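Local coordinates for protein glycosyltransferase (Streptomyces viridochromogenes, PDB 2IUY) that binds UDP and probably acts as a retaining GT4-family glycosyltransferase in the biosynthesis of the antibiotic avilamycin A, at residues I145-A150 with V258-V263; R151-A156 with G221-L226; A230-V235 with S264-V269. All blocks are in the same frame, centred on the assembly; numbering follows the deposited sequence.

Interaction 1: I145-A150 with V258-V263; sequences IPVDPA and VSEAAV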
loop_
_atom_site.group_PDB
_atom_site.type_symbol
_atom_site.label_atom_id
_atom_site.label_comp_id
_atom_site.label_asym_id
_atom_site.label_seq_id
_atom_site.Cartn_x
_atom_site.Cartn_y
_atom_site.Cartn_z
ATOM N N ILE A 145 -6.669 2.088 -0.696
ATOM C CA ILE A 145 -5.474 2.760 -0.158
ATOM C C ILE A 145 -5.434 4.228 -0.597
ATOM O O ILE A 145 -5.627 4.536 -1.788
ATOM C CB ILE A 145 -4.179 2.025 -0.534
ATOM C CG1 ILE A 145 -4.120 0.618 0.126
ATOM C CG2 ILE A 145 -2.980 2.856 -0.230
ATOM C CD1 ILE A 145 -3.015 -0.255 -0.487
ATOM N N PRO A 146 -5.228 5.139 0.382
ATOM C CA PRO A 146 -5.136 6.570 0.131
ATOM C C PRO A 146 -3.732 6.980 -0.289
ATOM O O PRO A 146 -2.748 6.293 0.011
ATOM C CB PRO A 146 -5.432 7.176 1.517
ATOM C CG PRO A 146 -4.898 6.210 2.488
ATOM C CD PRO A 146 -5.122 4.831 1.824
ATOM N N VAL A 147 -3.662 8.113 -0.957
ATOM C CA VAL A 147 -2.416 8.684 -1.314
ATOM C C VAL A 147 -2.526 10.219 -1.111
ATOM O O VAL A 147 -3.515 10.834 -1.503
ATOM C CB VAL A 147 -2.028 8.192 -2.757
ATOM C CG1 VAL A 147 -2.845 8.826 -3.905
ATOM C CG2 VAL A 147 -0.603 8.187 -2.921
ATOM N N ASP A 148 -1.521 10.811 -0.461
ATOM C CA ASP A 148 -1.422 12.268 -0.313
ATOM C C ASP A 148 -0.483 12.807 -1.396
ATOM O O ASP A 148 0.758 12.588 -1.336
ATOM C CB ASP A 148 -0.893 12.586 1.095
ATOM C CG ASP A 148 -0.728 14.085 1.369
ATOM O OD1 ASP A 148 -1.110 14.947 0.536
ATOM O OD2 ASP A 148 -0.205 14.396 2.465
ATOM N N PRO A 149 -1.053 13.540 -2.368
ATOM C CA PRO A 149 -0.238 14.072 -3.443
ATOM C C PRO A 149 0.948 14.891 -2.963
ATOM O O PRO A 149 1.981 14.873 -3.652
ATOM C CB PRO A 149 -1.203 14.932 -4.272
ATOM C CG PRO A 149 -2.606 14.520 -3.827
ATOM C CD PRO A 149 -2.487 13.862 -2.499
ATOM N N ALA A 150 0.839 15.561 -1.807
ATOM C CA ALA A 150 1.955 16.366 -1.258
ATOM C C ALA A 150 3.172 15.509 -0.984
ATOM O O ALA A 150 4.274 16.002 -0.948
ATOM C CB ALA A 150 1.538 17.149 0.044
ATOM N N VAL A 258 0.163 1.118 -6.898
ATOM C CA VAL A 258 -0.738 1.596 -7.958
ATOM C C VAL A 258 -1.098 3.091 -7.762
ATOM O O VAL A 258 -0.966 3.911 -8.696
ATOM C CB VAL A 258 -2.033 0.721 -8.074
ATOM C CG1 VAL A 258 -3.059 1.314 -9.127
ATOM C CG2 VAL A 258 -1.710 -0.709 -8.486
ATOM N N SER A 259 -1.560 3.431 -6.551
ATOM C CA SER A 259 -1.939 4.810 -6.231
ATOM C C SER A 259 -0.721 5.716 -6.221
ATOM O O SER A 259 -0.802 6.884 -6.624
ATOM C CB SER A 259 -2.738 4.896 -4.897
ATOM O OG SER A 259 -1.954 4.369 -3.840
ATOM N N GLU A 260 0.413 5.166 -5.775
ATOM C CA GLU A 260 1.706 5.874 -5.735
ATOM C C GLU A 260 2.227 6.232 -7.116
ATOM O O GLU A 260 2.611 7.368 -7.336
ATOM C CB GLU A 260 2.753 5.075 -4.952
ATOM C CG GLU A 260 2.342 5.075 -3.485
ATOM C CD GLU A 260 3.375 4.546 -2.550
ATOM O OE1 GLU A 260 3.732 3.370 -2.688
ATOM O OE2 GLU A 260 3.813 5.325 -1.654
ATOM N N ALA A 261 2.250 5.262 -8.026
ATOM C CA ALA A 261 2.644 5.540 -9.393
ATOM C C ALA A 261 1.750 6.608 -9.988
ATOM O O ALA A 261 2.228 7.595 -10.492
ATOM C CB ALA A 261 2.639 4.218 -10.245
ATOM N N ALA A 262 0.431 6.423 -9.910
ATOM C CA ALA A 262 -0.477 7.275 -10.656
ATOM C C ALA A 262 -0.479 8.706 -10.119
ATOM O O ALA A 262 -0.436 9.679 -10.889
ATOM C CB ALA A 262 -1.888 6.669 -10.642
ATOM N N VAL A 263 -0.498 8.865 -8.816
ATOM C CA VAL A 263 -0.431 10.231 -8.254
ATOM C C VAL A 263 0.933 10.882 -8.581
ATOM O O VAL A 263 1.066 12.106 -8.522
ATOM C CB VAL A 263 -0.666 10.224 -6.776
ATOM C CG1 VAL A 263 0.673 9.933 -6.038
ATOM C CG2 VAL A 263 -1.216 11.562 -6.320
#

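Interaction 2: R151-A156 with G221-L226; sequences RYRSAA and GGERRL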
loop_
_atom_site.group_PDB
_atom_site.type_symbol
_atom_site.label_atom_id
_atom_site.label_comp_id
_atom_site.label_asym_id
_atom_site.label_seq_id
_atom_site.Cartn_x
_atom_site.Cartn_y
_atom_site.Cartn_z
ATOM N N ARG A 151 2.983 14.218 -0.769
ATOM C CA ARG A 151 4.109 13.324 -0.487
ATOM C C ARG A 151 4.794 12.849 -1.764
ATOM O O ARG A 151 5.832 12.181 -1.684
ATOM C CB ARG A 151 3.666 12.107 0.340
ATOM C CG ARG A 151 3.392 12.422 1.813
ATOM C CD ARG A 151 3.547 11.211 2.749
ATOM N NE ARG A 151 3.149 11.575 4.121
ATOM C CZ ARG A 151 3.950 11.985 5.119
ATOM N NH1 ARG A 151 5.261 12.100 4.961
ATOM N NH2 ARG A 151 3.418 12.302 6.306
ATOM N N TYR A 152 4.191 13.144 -2.918
ATOM C CA TYR A 152 4.683 12.649 -4.208
ATOM C C TYR A 152 5.048 13.798 -5.132
ATOM O O TYR A 152 4.692 14.973 -4.878
ATOM C CB TYR A 152 3.691 11.651 -4.864
ATOM C CG TYR A 152 3.503 10.463 -3.928
ATOM C CD1 TYR A 152 4.351 9.338 -3.984
ATOM C CD2 TYR A 152 2.544 10.519 -2.913
ATOM C CE1 TYR A 152 4.206 8.292 -3.057
ATOM C CE2 TYR A 152 2.408 9.491 -2.001
ATOM C CZ TYR A 152 3.223 8.399 -2.078
ATOM O OH TYR A 152 3.016 7.427 -1.133
ATOM N N ARG A 153 5.767 13.451 -6.196
ATOM C CA ARG A 153 6.128 14.433 -7.191
ATOM C C ARG A 153 4.880 14.891 -7.941
ATOM O O ARG A 153 3.991 14.088 -8.296
ATOM C CB ARG A 153 7.180 13.899 -8.162
ATOM C CG ARG A 153 8.497 13.509 -7.560
ATOM C CD ARG A 153 9.368 14.692 -7.123
ATOM N NE ARG A 153 10.600 14.187 -6.510
ATOM C CZ ARG A 153 10.953 14.359 -5.238
ATOM N NH1 ARG A 153 10.204 15.093 -4.412
ATOM N NH2 ARG A 153 12.106 13.839 -4.796
ATOM N N SER A 154 4.863 16.184 -8.206
ATOM C CA SER A 154 3.757 16.859 -8.794
ATOM C C SER A 154 4.060 17.187 -10.237
ATOM O O SER A 154 5.202 17.058 -10.698
ATOM C CB SER A 154 3.498 18.142 -8.001
ATOM O OG SER A 154 4.531 19.071 -8.279
ATOM N N ALA A 155 3.046 17.631 -10.968
ATOM C CA ALA A 155 3.238 18.093 -12.353
ATOM C C ALA A 155 4.262 19.252 -12.414
ATOM O O ALA A 155 5.120 19.289 -13.310
ATOM C CB ALA A 155 1.910 18.495 -12.972
ATOM N N ALA A 156 4.194 20.149 -11.424
ATOM C CA ALA A 156 5.086 21.305 -11.308
ATOM C C ALA A 156 6.569 20.956 -11.047
ATOM O O ALA A 156 7.469 21.709 -11.450
ATOM C CB ALA A 156 4.555 22.263 -10.244
ATOM N N GLY A 221 14.111 4.091 -1.171
ATOM C CA GLY A 221 13.365 4.875 -0.209
ATOM C C GLY A 221 13.677 6.340 -0.388
ATOM O O GLY A 221 14.480 6.733 -1.278
ATOM N N GLY A 222 13.044 7.152 0.455
ATOM C CA GLY A 222 13.336 8.585 0.488
ATOM C C GLY A 222 13.092 9.245 -0.835
ATOM O O GLY A 222 12.118 8.925 -1.515
ATOM N N GLU A 223 14.016 10.123 -1.217
ATOM C CA GLU A 223 13.909 10.907 -2.426
ATOM C C GLU A 223 14.102 10.137 -3.742
ATOM O O GLU A 223 13.493 10.488 -4.740
ATOM C CB GLU A 223 14.852 12.108 -2.360
ATOM C CG GLU A 223 14.548 13.078 -1.198
ATOM C CD GLU A 223 13.184 13.733 -1.342
ATOM O OE1 GLU A 223 12.905 14.327 -2.421
ATOM O OE2 GLU A 223 12.385 13.624 -0.381
ATOM N N ARG A 224 14.944 9.106 -3.771
ATOM C CA ARG A 224 15.107 8.343 -5.022
ATOM C C ARG A 224 13.824 7.591 -5.380
ATOM O O ARG A 224 13.396 7.578 -6.511
ATOM C CB ARG A 224 16.351 7.408 -5.023
ATOM C CG ARG A 224 16.354 6.500 -6.287
ATOM C CD ARG A 224 17.642 6.279 -7.071
ATOM N NE ARG A 224 18.352 5.210 -6.447
ATOM C CZ ARG A 224 18.889 4.140 -7.006
ATOM N NH1 ARG A 224 18.931 3.902 -8.318
ATOM N NH2 ARG A 224 19.464 3.307 -6.167
ATOM N N ARG A 225 13.212 6.978 -4.393
ATOM C CA ARG A 225 11.934 6.314 -4.526
ATOM C C ARG A 225 10.850 7.136 -5.276
ATOM O O ARG A 225 10.167 6.643 -6.188
ATOM C CB ARG A 225 11.460 5.986 -3.132
ATOM C CG ARG A 225 10.368 4.973 -3.098
ATOM C CD ARG A 225 9.608 5.037 -1.783
ATOM N NE ARG A 225 8.530 4.079 -1.880
ATOM C CZ ARG A 225 7.236 4.385 -1.841
ATOM N NH1 ARG A 225 6.821 5.632 -1.629
ATOM N NH2 ARG A 225 6.371 3.404 -1.992
ATOM N N LEU A 226 10.728 8.402 -4.868
ATOM C CA LEU A 226 9.802 9.359 -5.438
ATOM C C LEU A 226 10.113 9.723 -6.863
ATOM O O LEU A 226 9.212 9.768 -7.695
ATOM C CB LEU A 226 9.849 10.627 -4.612
ATOM C CG LEU A 226 9.401 10.589 -3.171
ATOM C CD1 LEU A 226 9.364 12.072 -2.753
ATOM C CD2 LEU A 226 8.015 9.848 -2.979
HETATM O O HOH W 1 6.760 10.556 -6.728
#

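Interaction 3: A230-V235 with S264-V269; sequences ASAHAV and SGTPVV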
loop_
_atom_site.group_PDB
_atom_site.type_symbol
_atom_site.label_atom_id
_atom_site.label_comp_id
_atom_site.label_asym_id
_atom_site.label_seq_id
_atom_site.Cartn_x
_atom_site.Cartn_y
_atom_site.Cartn_z
ATOM N N ALA A 230 7.911 8.746 -10.404
ATOM C CA ALA A 230 7.559 9.835 -11.325
ATOM C C ALA A 230 8.226 9.706 -12.739
ATOM O O ALA A 230 7.642 10.051 -13.751
ATOM C CB ALA A 230 8.001 11.173 -10.677
ATOM N N SER A 231 9.477 9.278 -12.768
ATOM C CA SER A 231 10.264 9.274 -13.991
ATOM C C SER A 231 9.983 8.010 -14.826
ATOM O O SER A 231 10.211 7.986 -16.049
ATOM C CB SER A 231 11.759 9.403 -13.637
ATOM O OG SER A 231 12.218 8.300 -12.875
ATOM N N ALA A 232 9.434 6.964 -14.205
ATOM C CA ALA A 232 9.266 5.720 -14.960
ATOM C C ALA A 232 8.321 5.894 -16.138
ATOM O O ALA A 232 7.313 6.572 -16.027
ATOM C CB ALA A 232 8.790 4.574 -14.044
ATOM N N HIS A 233 8.584 5.201 -17.244
ATOM C CA HIS A 233 7.596 5.137 -18.318
ATOM C C HIS A 233 6.250 4.508 -17.840
ATOM O O HIS A 233 5.148 4.988 -18.156
ATOM C CB HIS A 233 8.207 4.415 -19.537
ATOM C CG HIS A 233 7.312 4.400 -20.736
ATOM N ND1 HIS A 233 7.410 5.331 -21.745
ATOM C CD2 HIS A 233 6.268 3.602 -21.066
ATOM C CE1 HIS A 233 6.472 5.105 -22.651
ATOM N NE2 HIS A 233 5.758 4.066 -22.260
ATOM N N ALA A 234 6.335 3.424 -17.068
ATOM C CA ALA A 234 5.143 2.793 -16.532
ATOM C C ALA A 234 5.594 1.973 -15.364
ATOM O O ALA A 234 6.761 1.631 -15.277
ATOM C CB ALA A 234 4.402 1.874 -17.590
ATOM N N VAL A 235 4.654 1.682 -14.467
ATOM C CA VAL A 235 4.908 0.782 -13.339
ATOM C C VAL A 235 4.194 -0.526 -13.648
ATOM O O VAL A 235 3.120 -0.521 -14.220
ATOM C CB VAL A 235 4.429 1.425 -11.992
ATOM C CG1 VAL A 235 4.223 0.363 -10.897
ATOM C CG2 VAL A 235 5.450 2.513 -11.544
ATOM N N SER A 264 1.943 10.069 -8.911
ATOM C CA SER A 264 3.235 10.626 -9.362
ATOM C C SER A 264 3.234 10.833 -10.880
ATOM O O SER A 264 4.281 11.125 -11.453
ATOM C CB SER A 264 4.425 9.734 -8.996
ATOM O OG SER A 264 4.435 9.410 -7.615
ATOM N N GLY A 265 2.063 10.686 -11.508
ATOM C CA GLY A 265 1.923 10.861 -12.963
ATOM C C GLY A 265 2.367 9.687 -13.817
ATOM O O GLY A 265 2.841 9.883 -14.934
ATOM N N THR A 266 2.256 8.467 -13.291
ATOM C CA THR A 266 2.784 7.267 -13.954
ATOM C C THR A 266 1.710 6.184 -14.091
ATOM O O THR A 266 1.167 5.694 -13.088
ATOM C CB THR A 266 4.089 6.728 -13.234
ATOM O OG1 THR A 266 5.096 7.753 -13.296
ATOM C CG2 THR A 266 4.660 5.365 -13.862
ATOM N N PRO A 267 1.455 5.762 -15.332
ATOM C CA PRO A 267 0.409 4.771 -15.575
ATOM C C PRO A 267 0.908 3.380 -15.144
ATOM O O PRO A 267 2.097 3.197 -14.854
ATOM C CB PRO A 267 0.186 4.873 -17.098
ATOM C CG PRO A 267 1.603 5.187 -17.634
ATOM C CD PRO A 267 2.197 6.122 -16.572
ATOM N N VAL A 268 0.005 2.410 -15.135
ATOM C CA VAL A 268 0.289 1.118 -14.529
ATOM C C VAL A 268 -0.136 0.030 -15.475
ATOM O O VAL A 268 -1.219 0.061 -15.994
ATOM C CB VAL A 268 -0.434 0.963 -13.145
ATOM C CG1 VAL A 268 -0.125 -0.407 -12.510
ATOM C CG2 VAL A 268 -0.005 2.091 -12.200
ATOM N N VAL A 269 0.744 -0.926 -15.719
ATOM C CA VAL A 269 0.313 -2.209 -16.276
ATOM C C VAL A 269 0.250 -3.217 -15.123
ATOM O O VAL A 269 1.209 -3.359 -14.407
ATOM C CB VAL A 269 1.318 -2.737 -17.329
ATOM C CG1 VAL A 269 0.937 -4.198 -17.764
ATOM C CG2 VAL A 269 1.404 -1.786 -18.486
#

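Interaction 1: I145-A150 with V258-V263
Val147 sits over the side of helix 256-263 and fills the step between Ser259 and Val263, one helical turn apart. Its CB lies 4.0 Å from both CB and OG of Ser259. CG1 settles between the backbone N and the carbonyl carbon of its own residue (chi1 73°), and this turns it onto the helix, 3.9 Å from CB of Val263. CG2 of Val147, the other branch, meets CG1 of Val263 tip to tip at 3.8 Å. Both methyls also pass close to Ser259 O, which accepts from Val263 N within the helix. This loop lies against a helix of the C-terminal Rossmann-like domain of a GT-B fold, and Ile145 and Pro146 also touch Val35 on helix 31-45 of the N-terminal domain. The second methyl of Val263, CG2, touches CB of Pro149 at 3.9 Å, the two side chains crossing at about a right angle. Upstream, CG2 of Ile145 lies 4.0 Å from OG of Ser259, a packing contact; that hydroxyl is hydrogen-bonded to the carbonyl O of Thr256. Beyond Val147, an Asx turn bends the chain: Ala150 N donates to OD1 of Asp148 from above the carboxylate plane.

Interaction 2: R151-A156 with G221-L226
Tyr152, in an irregular stretch, comes nearest to Leu226 on helix 222-231, with 6.2 Å between their CA atoms. Leu226 points at residues 151-153 and divides its methyls among them. Its CD2 lies 3.4 Å from the carbonyl O of Arg151 and 3.8 Å from CD1 of the Tyr152 ring. Its CD1 covers one face of the Arg153 guanidinium, offset toward the rim. The chain of Arg153 bends at chi2 (-73°), which folds the guanidinium back over Leu226 and brings NH2 to Glu223. Arg153 NH2 donates to Glu223 OE1 at 2.6 Å; this hydrogen bond, part of a salt bridge, is nearly straight (172°). The oxygen lies in the guanidinium plane, but the donor stands above the carboxylate plane. Asp227 takes NE of the same arginine, so two acids of one helix grip it. A water accepts from Arg153 N at 3.1 Å and donates to Leu226 O at 2.8 Å. At the edge of the Tyr152 ring, NH1 of Arg225 lies 4.0 Å from CE1. Arg225 and Tyr152 both turn their polar ends to Glu260. Arg225 and Glu260 belong to the UDP site, in the cleft between the two Rossmann-like domains characteristic of GT-B glycosyltransferases.

Interaction 3: A230-V235 with S264-V269
Val235 and Val268 pair as neighbours in a parallel sheet. Val235 N donates to Pro267 O at 3.0 Å, almost straight (170°) and in the carbonyl plane. Val235 O in turn accepts from Val269 N at 2.8 Å, so Val235 bridges the residues flanking Val268. A CA-H...O contact runs from Val268 CA to the same Val235 O. Ahead of the strands, Thr266 takes over. CG2 of Thr266 stands anti to the backbone N (OG1 at chi1 -61°) and packs 3.8 Å from CG2 of Val235, the two side chains crossing at about a right angle. The same methyl lies 3.6 Å from Ala232 O. The hydroxyl of Thr266 hydrogen-bonds to Leu229 O. CG and CD of Pro267 rest against His233 O, with CD at 3.5 Å. Further back, Ala230 CA makes a CA-H...O contact to Ser264 O at 3.5 Å. A Schellman motif sets up this turn: Gly265, with positive phi, ends helix 256-263 and sends Thr266 toward the strand. Lys161 binds the carbonyl oxygens of Ala230 and Ala232. The unit 234-237, 256-263, 268-270 is a beta-alpha-beta crossover; Val235 and Val268 face its helix at Ala261, while Ala234 and Val269 touch helix 295-303.

Helix 256-263 unites the three contacts. Interaction 1 covers its Ser259 and Val263 side, while Ala261 looks toward interaction 3, with CB 3.5 Å from CG2 of Val235. Interactions 1 and 2, with centres about 11 Å apart, meet at Glu260, a UDP-site residue. Glu260 OE1 forms a salt bridge with Arg225 NH2 at 2.7 Å. The Tyr152 ring also packs on Val147 and Val263, with its CG 3.6 Å from CG1 of Val263. Interactions 2 and 3 share helix 222-231, and CB of Arg153 touches CB of Ala230 at 3.8 Å. Interaction 3 reaches the UDP site through Val235, whose side chain is about 4 Å from that of Val257, a UDP-site residue.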